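Local coordinates for OTU domain-containing protein wMelOTU (Wolbachia pipientis wMel, PDB 6W9O) that is an OTU-family deubiquitinase and bacterial effector, probably a cysteine protease that cleaves ubiquitin from modified proteins, at residues 75-80 against 116-121; 36-41 against 193-198; 141-146 against 182-187. All blocks are in the same frame, centred on the assembly; numbering follows the deposited sequence.

Overall arrangement
The three contacts fall on two sides of the molecule. Interaction 3 joins strands 140-146 and 181-188, neighbours in the six-stranded mixed sheet. Interaction 2 brings the first modelled residues alongside strand 191-197, next in that sheet to 181-188, so the two touch and their centres are 10 Å apart. Interaction 1 lies on the opposite side of the chain's centre, about 27 Å from interaction 2 and 20 Å from interaction 3 between centres, and ties helix 72-84 to the loop after helix 105-116. Along the chain, interaction 2 spans both others, and interaction 1 closes before interaction 3 opens. Helix 53-66 packs against residues of all three, linking helical part and sheet within one domain.

Interaction 1. Residues 75-80 against 116-121; sequences LRNDCR and DIMRNS
Arg76 lays its extended side chain over the carbonyl oxygen of Ile117, with CD 3.3 Å from Ile117 O. The guanidinium then turns back to grip the same oxygen: Arg76 NH1 donates to Ile117 O at 2.9 Å (157°). Ile117 O lies near the plane of the guanidinium, but the nitrogen stands well above the plane of the carbonyl group. Arg119 O and Asn120 CA sit over one face of the guanidinium, although the approach of Arg119 O is too poorly angled to count as a bond. Further bonds, from NH2 to Ser52 OG and from NH1 to Arg122 O, help fix the rotation of the group.

Met118 starts out pointing away from the helix, but bends at both chi2 (-52°) and chi3 (-58°) bring its sulfur back over the backbone, with SD 3.6 Å from Asn77 N. Met118 CG lies 3.9 Å from Arg80 CD, the two chains crossing near a right angle. The branches of Ile117 divide the helix surface: CG1 meets Cys79 CB and CG2 meets Arg80 CB, each pair at 3.8 Å. The loop holds its own shape through a type I turn from Asp116 to Arg119, clasped by a salt bridge between those side chains.

Helix 72-84 is thus covered by this loop on one flank, while Leu75 packs on Phe55 and Phe58 of helix 53-66, and Cys79 and Ile117 both touch Glu129 of helix 126-137.

Interaction 2. Residues 36-41 against 193-198; sequences NPYPDN and EPLLDR
Asn41, which loses more surface to this contact than any other residue, uses both its backbone and its amide. Its carbonyl oxygen accepts the backbone N-H of Arg198 in a nearly straight bond, Arg198 N to Asn41 O at 2.8 Å (171°). With CG placed between its own N and carbonyl carbon (chi1 54°), the amide swings toward the strand, and Asn41 ND2 donates to Asp197 OD2 at 2.9 Å. Asp197 OD2 lies near the plane of the amide, whereas the nitrogen reaches it from above the carboxylate plane. That same OD2 also accepts from Asn199 N, so two donors hold the acid in place.

Leu195 and Tyr38 supply the apolar half. Leu195 CD1 rests over the middle of the phenol ring of Tyr38, 3.8 Å from its centroid and 8° off the normal, a CH-pi contact with the methyl squarely on the face; Leu195 CD2 reaches Tyr38 CB at 3.9 Å. Ile144 of strand 140-146 packs against both Tyr38 and Leu195.

Just beyond Asn41 the chain enters strand 42-44, where Tyr43 pairs with Leu196, and just past it Gly45 bonds to Pro194: the arrangement is that of a loop leading into the antiparallel edge strand of the mixed sheet in this OTU domain.

Interaction 3. Residues 141-146 against 182-187; sequences LHVIEN and VHIINK
His142 and His183 meet rim to rim, His142 ND1 to His183 ND1 at 2.8 Å, in a hydrogen bond that either could donate. The rings stand almost perpendicular, planes 89° apart, and neither covers the other's face. On the reverse of the sheet, Ile184 leans across to the partner strand: its CD1 comes 4.0 Å from Leu141 CD1, and its CG1 is 4.0 Å from Val143 CG2, Ile184 and Val143 lying alongside each other.

Between these two layers the backbones pair in regular parallel fashion. His142 and Ile144 each bond through N and O to the residues flanking their partners, from His142 N on Val182 O (2.8 Å) to Asn186 N on Ile144 O (2.7 Å), and Asn146 N closes the series on Asn186 O. This is the parallel pair within the otherwise antiparallel sheet of the OTU domain, and the chain between its strands contains no helix.

Farther out, His142 NE2 bonds to His157 ND1 on strand 155-161, and the Tyr176 ring meets both histidines. Phe54 and Phe58 of helix 53-66 pack on Ile184 and Val182 respectively. At the far end Asn186 ND2 donates to Gly189 O and His191 O, anchoring the turn into strand 191-197, while a water within 3.0 Å of Asn186 OD1 probably donates to it and is weakly shared with Glu145 OE2.

Interaction 1. Residues 75-80 against 116-121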
loop_
_atom_site.group_PDB
_atom_site.type_symbol
_atom_site.label_atom_id
_atom_site.label_comp_id
_atom_site.label_asym_id
_atom_site.label_seq_id
_atom_site.Cartn_x
_atom_site.Cartn_y
_atom_site.Cartn_z
ATOM N N LEU A 75 -7.378 1.196 -7.806
ATOM C CA LEU A 75 -7.131 1.220 -6.365
ATOM C C LEU A 75 -7.628 2.531 -5.745
ATOM O O LEU A 75 -8.246 2.513 -4.670
ATOM C CB LEU A 75 -5.651 1.004 -6.038
ATOM C CG LEU A 75 -5.189 -0.385 -6.474
ATOM C CD1 LEU A 75 -3.678 -0.402 -6.300
ATOM C CD2 LEU A 75 -5.809 -1.493 -5.593
ATOM N N ARG A 76 -7.433 3.670 -6.438
ATOM C CA ARG A 76 -8.026 4.926 -5.949
ATOM C C ARG A 76 -9.541 4.821 -5.939
ATOM O O ARG A 76 -10.197 5.249 -4.987
ATOM C CB ARG A 76 -7.587 6.116 -6.820
ATOM C CG ARG A 76 -6.109 6.490 -6.646
ATOM C CD ARG A 76 -5.791 7.667 -7.569
ATOM N NE ARG A 76 -4.407 8.150 -7.381
ATOM C CZ ARG A 76 -4.033 8.985 -6.402
ATOM N NH1 ARG A 76 -4.911 9.436 -5.479
ATOM N NH2 ARG A 76 -2.753 9.364 -6.346
ATOM N N ASN A 77 -10.134 4.213 -6.987
ATOM C CA ASN A 77 -11.595 4.076 -7.009
ATOM C C ASN A 77 -12.111 3.188 -5.868
ATOM O O ASN A 77 -13.205 3.436 -5.343
ATOM C CB ASN A 77 -12.029 3.492 -8.343
ATOM C CG ASN A 77 -13.496 3.658 -8.540
ATOM O OD1 ASN A 77 -13.987 4.804 -8.705
ATOM N ND2 ASN A 77 -14.235 2.533 -8.532
ATOM N N ASP A 78 -11.338 2.174 -5.479
ATOM C CA ASP A 78 -11.721 1.328 -4.336
ATOM C C ASP A 78 -11.779 2.167 -3.060
ATOM O O ASP A 78 -12.644 1.958 -2.194
ATOM C CB ASP A 78 -10.656 0.241 -4.100
ATOM C CG ASP A 78 -10.587 -0.846 -5.220
ATOM O OD1 ASP A 78 -11.603 -1.080 -5.927
ATOM O OD2 ASP A 78 -9.478 -1.425 -5.328
ATOM N N CYS A 79 -10.918 3.181 -2.976
ATOM C CA CYS A 79 -10.929 4.025 -1.782
ATOM C C CYS A 79 -12.091 4.995 -1.840
ATOM O O CYS A 79 -12.763 5.236 -0.827
ATOM C CB CYS A 79 -9.587 4.772 -1.682
ATOM S SG CYS A 79 -8.200 3.607 -1.340
ATOM N N ARG A 80 -12.384 5.534 -3.037
ATOM C CA ARG A 80 -13.585 6.342 -3.197
ATOM C C ARG A 80 -14.821 5.557 -2.796
ATOM O O ARG A 80 -15.706 6.072 -2.106
ATOM C CB ARG A 80 -13.720 6.776 -4.668
ATOM C CG ARG A 80 -14.993 7.493 -4.970
ATOM C CD ARG A 80 -15.023 7.869 -6.442
ATOM N NE ARG A 80 -16.339 8.322 -6.845
ATOM C CZ ARG A 80 -16.652 9.612 -7.006
ATOM N NH1 ARG A 80 -15.723 10.558 -6.807
ATOM N NH2 ARG A 80 -17.886 9.959 -7.380
ATOM N N ASP A 116 -11.312 14.089 -3.993
ATOM C CA ASP A 116 -9.865 14.284 -3.952
ATOM C C ASP A 116 -9.104 12.990 -4.190
ATOM O O ASP A 116 -8.008 13.022 -4.782
ATOM C CB ASP A 116 -9.455 14.861 -2.601
ATOM C CG ASP A 116 -8.055 15.537 -2.653
ATOM O OD1 ASP A 116 -7.756 16.269 -3.646
ATOM O OD2 ASP A 116 -7.264 15.339 -1.700
ATOM N N ILE A 117 -9.622 11.836 -3.720
ATOM C CA ILE A 117 -8.879 10.595 -3.804
ATOM C C ILE A 117 -8.682 10.133 -5.246
ATOM O O ILE A 117 -7.779 9.348 -5.505
ATOM C CB ILE A 117 -9.535 9.523 -2.909
ATOM C CG1 ILE A 117 -8.584 8.321 -2.661
ATOM C CG2 ILE A 117 -10.841 8.985 -3.572
ATOM C CD1 ILE A 117 -7.297 8.709 -1.951
ATOM N N MET A 118 -9.480 10.643 -6.179
ATOM C CA MET A 118 -9.310 10.275 -7.575
ATOM C C MET A 118 -8.281 11.135 -8.286
ATOM O O MET A 118 -7.982 10.865 -9.449
ATOM C CB MET A 118 -10.641 10.361 -8.321
ATOM C CG MET A 118 -11.688 9.364 -7.748
ATOM S SD MET A 118 -11.132 7.661 -7.626
ATOM C CE MET A 118 -10.688 7.262 -9.335
ATOM N N ARG A 119 -7.723 12.148 -7.620
ATOM C CA ARG A 119 -6.748 13.039 -8.250
ATOM C C ARG A 119 -5.347 12.500 -8.015
ATOM O O ARG A 119 -5.011 12.133 -6.884
ATOM C CB ARG A 119 -6.843 14.439 -7.628
ATOM C CG ARG A 119 -8.214 15.087 -7.804
ATOM C CD ARG A 119 -8.242 16.474 -7.160
ATOM N NE ARG A 119 -9.537 17.121 -7.343
ATOM C CZ ARG A 119 -10.341 17.500 -6.359
ATOM N NH1 ARG A 119 -9.991 17.349 -5.082
ATOM N NH2 ARG A 119 -11.506 18.063 -6.660
ATOM N N ASN A 120 -4.522 12.448 -9.074
ATOM C CA ASN A 120 -3.152 11.977 -8.866
ATOM C C ASN A 120 -2.394 12.872 -7.889
ATOM O O ASN A 120 -1.439 12.395 -7.261
ATOM C CB ASN A 120 -2.402 11.944 -10.190
ATOM C CG ASN A 120 -2.819 10.751 -11.054
ATOM O OD1 ASN A 120 -3.212 9.705 -10.548
ATOM N ND2 ASN A 120 -2.726 10.916 -12.356
ATOM N N SER A 121 -2.850 14.114 -7.728
ATOM C CA SER A 121 -2.226 15.049 -6.794
ATOM C C SER A 121 -2.362 14.606 -5.341
ATOM O O SER A 121 -1.555 15.046 -4.505
ATOM C CB SER A 121 -2.793 16.465 -6.944
ATOM O OG SER A 121 -4.217 16.475 -6.835
#

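Interaction 2. Residues 36-41 against 193-198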
loop_
_atom_site.group_PDB
_atom_site.type_symbol
_atom_site.label_atom_id
_atom_site.label_comp_id
_atom_site.label_asym_id
_atom_site.label_seq_id
_atom_site.Cartn_x
_atom_site.Cartn_y
_atom_site.Cartn_z
ATOM N N ASN A 36 19.034 -4.622 2.367
ATOM C CA ASN A 36 19.548 -4.849 3.722
ATOM C C ASN A 36 18.493 -5.201 4.811
ATOM O O ASN A 36 18.646 -6.207 5.503
ATOM C CB ASN A 36 20.507 -3.729 4.162
ATOM N N PRO A 37 17.420 -4.390 4.977
ATOM C CA PRO A 37 16.346 -4.790 5.909
ATOM C C PRO A 37 15.349 -5.784 5.314
ATOM O O PRO A 37 14.172 -5.789 5.687
ATOM C CB PRO A 37 15.667 -3.452 6.248
ATOM C CG PRO A 37 15.865 -2.620 5.043
ATOM C CD PRO A 37 17.202 -3.040 4.437
ATOM N N TYR A 38 15.803 -6.647 4.400
ATOM C CA TYR A 38 14.935 -7.624 3.752
ATOM C C TYR A 38 15.822 -8.736 3.193
ATOM O O TYR A 38 17.043 -8.544 3.070
ATOM C CB TYR A 38 14.072 -6.973 2.632
ATOM C CG TYR A 38 14.790 -6.015 1.729
ATOM C CD1 TYR A 38 14.740 -4.627 1.982
ATOM C CD2 TYR A 38 15.553 -6.461 0.659
ATOM C CE1 TYR A 38 15.394 -3.748 1.179
ATOM C CE2 TYR A 38 16.233 -5.575 -0.157
ATOM C CZ TYR A 38 16.143 -4.206 0.119
ATOM O OH TYR A 38 16.819 -3.305 -0.696
ATOM N N PRO A 39 15.258 -9.902 2.868
ATOM C CA PRO A 39 16.078 -11.011 2.372
ATOM C C PRO A 39 16.681 -10.702 1.007
ATOM O O PRO A 39 16.214 -9.855 0.246
ATOM C CB PRO A 39 15.081 -12.170 2.247
ATOM C CG PRO A 39 13.926 -11.758 3.176
ATOM C CD PRO A 39 13.860 -10.320 3.101
ATOM N N ASP A 40 17.727 -11.464 0.688
ATOM C CA ASP A 40 18.526 -11.169 -0.491
ATOM C C ASP A 40 17.790 -11.421 -1.797
ATOM O O ASP A 40 18.234 -10.905 -2.832
ATOM C CB ASP A 40 19.760 -12.070 -0.508
ATOM C CG ASP A 40 20.774 -11.707 0.572
ATOM O OD1 ASP A 40 20.731 -10.566 1.065
ATOM O OD2 ASP A 40 21.622 -12.565 0.905
ATOM N N ASN A 41 16.702 -12.185 -1.775
ATOM C CA ASN A 41 15.905 -12.349 -2.995
ATOM C C ASN A 41 14.985 -11.179 -3.270
ATOM O O ASN A 41 14.433 -11.110 -4.365
ATOM C CB ASN A 41 15.090 -13.658 -2.986
ATOM C CG ASN A 41 14.212 -13.819 -1.741
ATOM O OD1 ASN A 41 14.713 -13.754 -0.619
ATOM N ND2 ASN A 41 12.907 -14.047 -1.923
ATOM N N GLU A 193 8.091 2.812 -3.016
ATOM C CA GLU A 193 8.444 1.922 -4.126
ATOM C C GLU A 193 8.013 0.532 -3.729
ATOM O O GLU A 193 7.911 0.211 -2.542
ATOM C CB GLU A 193 9.962 1.897 -4.332
ATOM C CG GLU A 193 10.583 3.181 -4.943
ATOM C CD GLU A 193 11.975 3.482 -4.345
ATOM O OE1 GLU A 193 12.081 3.576 -3.104
ATOM O OE2 GLU A 193 12.956 3.602 -5.085
ATOM N N PRO A 194 7.739 -0.356 -4.693
ATOM C CA PRO A 194 7.389 -1.738 -4.361
ATOM C C PRO A 194 8.668 -2.482 -3.961
ATOM O O PRO A 194 9.756 -2.263 -4.495
ATOM C CB PRO A 194 6.834 -2.292 -5.698
ATOM C CG PRO A 194 7.606 -1.553 -6.738
ATOM C CD PRO A 194 7.748 -0.098 -6.155
ATOM N N LEU A 195 8.522 -3.442 -3.004
ATOM C CA LEU A 195 9.617 -4.368 -2.696
ATOM C C LEU A 195 9.232 -5.706 -3.319
ATOM O O LEU A 195 8.245 -6.303 -2.901
ATOM C CB LEU A 195 9.783 -4.495 -1.188
ATOM C CG LEU A 195 10.963 -5.386 -0.810
ATOM C CD1 LEU A 195 12.249 -4.558 -0.971
ATOM C CD2 LEU A 195 10.851 -5.896 0.633
ATOM N N LEU A 196 9.981 -6.124 -4.347
ATOM C CA LEU A 196 9.570 -7.283 -5.153
ATOM C C LEU A 196 10.546 -8.418 -4.934
ATOM O O LEU A 196 11.621 -8.250 -4.376
ATOM C CB LEU A 196 9.497 -6.872 -6.626
ATOM C CG LEU A 196 8.493 -5.731 -6.924
ATOM C CD1 LEU A 196 8.601 -5.159 -8.336
ATOM C CD2 LEU A 196 7.064 -6.211 -6.646
ATOM N N ASP A 197 10.174 -9.611 -5.414
ATOM C CA ASP A 197 10.928 -10.846 -5.157
ATOM C C ASP A 197 11.471 -11.349 -6.477
ATOM O O ASP A 197 10.690 -11.634 -7.405
ATOM C CB ASP A 197 9.945 -11.845 -4.546
ATOM C CG ASP A 197 10.569 -13.145 -4.134
ATOM O OD1 ASP A 197 9.852 -13.865 -3.411
ATOM O OD2 ASP A 197 11.716 -13.466 -4.502
ATOM N N ARG A 198 12.798 -11.493 -6.579
ATOM C CA ARG A 198 13.370 -12.002 -7.827
ATOM C C ARG A 198 12.791 -13.371 -8.203
ATOM O O ARG A 198 12.703 -13.720 -9.400
ATOM C CB ARG A 198 14.899 -12.135 -7.737
ATOM C CG ARG A 198 15.626 -10.829 -7.399
ATOM C CD ARG A 198 17.152 -11.071 -7.359
ATOM N NE ARG A 198 17.834 -9.812 -7.641
ATOM C CZ ARG A 198 18.117 -8.920 -6.699
ATOM N NH1 ARG A 198 17.773 -9.166 -5.438
ATOM N NH2 ARG A 198 18.725 -7.776 -7.015
#

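Interaction 3. Residues 141-146 against 182-187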
loop_
_atom_site.group_PDB
_atom_site.type_symbol
_atom_site.label_atom_id
_atom_site.label_comp_id
_atom_site.label_asym_id
_atom_site.label_seq_id
_atom_site.Cartn_x
_atom_site.Cartn_y
_atom_site.Cartn_z
ATOM N N LEU A 141 -0.308 -5.385 4.608
ATOM C CA LEU A 141 0.633 -4.509 3.922
ATOM C C LEU A 141 1.836 -4.285 4.844
ATOM O O LEU A 141 1.692 -3.735 5.959
ATOM C CB LEU A 141 -0.052 -3.174 3.662
ATOM C CG LEU A 141 0.882 -2.068 3.213
ATOM C CD1 LEU A 141 1.622 -2.387 1.919
ATOM C CD2 LEU A 141 0.035 -0.770 2.982
ATOM N N HIS A 142 3.025 -4.676 4.399
ATOM C CA HIS A 142 4.275 -4.465 5.115
ATOM C C HIS A 142 4.962 -3.252 4.508
ATOM O O HIS A 142 5.156 -3.176 3.280
ATOM C CB HIS A 142 5.151 -5.703 4.870
ATOM C CG HIS A 142 6.569 -5.567 5.339
ATOM N ND1 HIS A 142 7.610 -6.090 4.593
ATOM C CD2 HIS A 142 7.129 -4.926 6.404
ATOM C CE1 HIS A 142 8.750 -5.845 5.233
ATOM N NE2 HIS A 142 8.483 -5.115 6.317
ATOM N N VAL A 143 5.251 -2.249 5.351
ATOM C CA VAL A 143 5.966 -1.048 4.924
ATOM C C VAL A 143 7.307 -1.058 5.627
ATOM O O VAL A 143 7.358 -1.172 6.863
ATOM C CB VAL A 143 5.178 0.225 5.274
ATOM C CG1 VAL A 143 5.937 1.424 4.679
ATOM C CG2 VAL A 143 3.739 0.169 4.744
ATOM N N ILE A 144 8.390 -0.928 4.867
ATOM C CA ILE A 144 9.708 -0.702 5.463
ATOM C C ILE A 144 9.921 0.807 5.470
ATOM O O ILE A 144 9.938 1.413 4.390
ATOM C CB ILE A 144 10.800 -1.375 4.628
ATOM C CG1 ILE A 144 10.567 -2.895 4.556
ATOM C CG2 ILE A 144 12.142 -1.139 5.301
ATOM C CD1 ILE A 144 11.694 -3.682 3.756
ATOM N N GLU A 145 10.012 1.406 6.660
ATOM C CA GLU A 145 10.163 2.858 6.785
ATOM C C GLU A 145 11.586 3.149 7.181
ATOM O O GLU A 145 12.081 2.604 8.168
ATOM C CB GLU A 145 9.276 3.371 7.916
ATOM C CG GLU A 145 7.818 3.249 7.692
ATOM C CD GLU A 145 6.994 4.092 8.679
ATOM O OE1 GLU A 145 7.573 4.964 9.359
ATOM O OE2 GLU A 145 5.752 3.895 8.731
ATOM N N ASN A 146 12.232 4.054 6.475
ATOM C CA ASN A 146 13.497 4.569 6.986
ATOM C C ASN A 146 13.243 5.649 8.028
ATOM O O ASN A 146 12.254 6.384 7.951
ATOM C CB ASN A 146 14.371 5.046 5.835
ATOM C CG ASN A 146 14.874 3.882 5.024
ATOM O OD1 ASN A 146 14.201 3.412 4.097
ATOM N ND2 ASN A 146 16.028 3.353 5.412
ATOM N N VAL A 182 1.727 -8.050 1.166
ATOM C CA VAL A 182 2.341 -7.262 0.115
ATOM C C VAL A 182 3.366 -6.338 0.775
ATOM O O VAL A 182 3.322 -6.076 1.991
ATOM C CB VAL A 182 1.303 -6.479 -0.704
ATOM C CG1 VAL A 182 0.388 -7.487 -1.474
ATOM C CG2 VAL A 182 0.453 -5.657 0.183
ATOM N N HIS A 183 4.355 -5.877 -0.006
ATOM C CA HIS A 183 5.533 -5.207 0.566
ATOM C C HIS A 183 5.877 -3.950 -0.205
ATOM O O HIS A 183 6.007 -3.991 -1.426
ATOM C CB HIS A 183 6.787 -6.129 0.482
ATOM C CG HIS A 183 6.587 -7.461 1.132
ATOM N ND1 HIS A 183 6.913 -7.702 2.451
ATOM C CD2 HIS A 183 6.153 -8.640 0.612
ATOM C CE1 HIS A 183 6.638 -8.979 2.729
ATOM N NE2 HIS A 183 6.192 -9.567 1.624
ATOM N N ILE A 184 6.085 -2.845 0.536
ATOM C CA ILE A 184 6.529 -1.603 -0.090
ATOM C C ILE A 184 7.562 -0.964 0.811
ATOM O O ILE A 184 7.663 -1.274 2.004
ATOM C CB ILE A 184 5.367 -0.624 -0.392
ATOM C CG1 ILE A 184 4.811 -0.084 0.935
ATOM C CG2 ILE A 184 4.269 -1.306 -1.231
ATOM C CD1 ILE A 184 3.621 0.881 0.686
ATOM N N ILE A 185 8.364 -0.100 0.220
ATOM C CA ILE A 185 9.430 0.576 0.970
ATOM C C ILE A 185 9.210 2.077 0.912
ATOM O O ILE A 185 8.796 2.614 -0.122
ATOM C CB ILE A 185 10.828 0.114 0.511
ATOM C CG1 ILE A 185 11.963 0.728 1.348
ATOM C CG2 ILE A 185 11.041 0.325 -0.958
ATOM C CD1 ILE A 185 13.264 -0.208 1.306
ATOM N N ASN A 186 9.387 2.727 2.057
ATOM C CA ASN A 186 9.079 4.166 2.250
ATOM C C ASN A 186 10.382 4.882 2.590
ATOM O O ASN A 186 10.832 4.870 3.743
ATOM C CB ASN A 186 8.056 4.244 3.383
ATOM C CG ASN A 186 7.648 5.661 3.776
ATOM O OD1 ASN A 186 7.305 5.897 4.947
ATOM N ND2 ASN A 186 7.700 6.601 2.841
ATOM N N LYS A 187 11.001 5.534 1.602
ATOM C CA LYS A 187 12.265 6.202 1.911
ATOM C C LYS A 187 12.103 7.446 2.786
ATOM O O LYS A 187 13.012 7.802 3.527
ATOM C CB LYS A 187 13.038 6.525 0.643
ATOM C CG LYS A 187 12.318 7.491 -0.257
ATOM C CD LYS A 187 13.300 7.985 -1.347
ATOM C CE LYS A 187 12.572 8.635 -2.496
ATOM N NZ LYS A 187 13.352 8.433 -3.777
HETATM O O HOH W 1 4.638 4.765 5.743
HETATM O O HOH W 2 10.346 6.808 5.962
#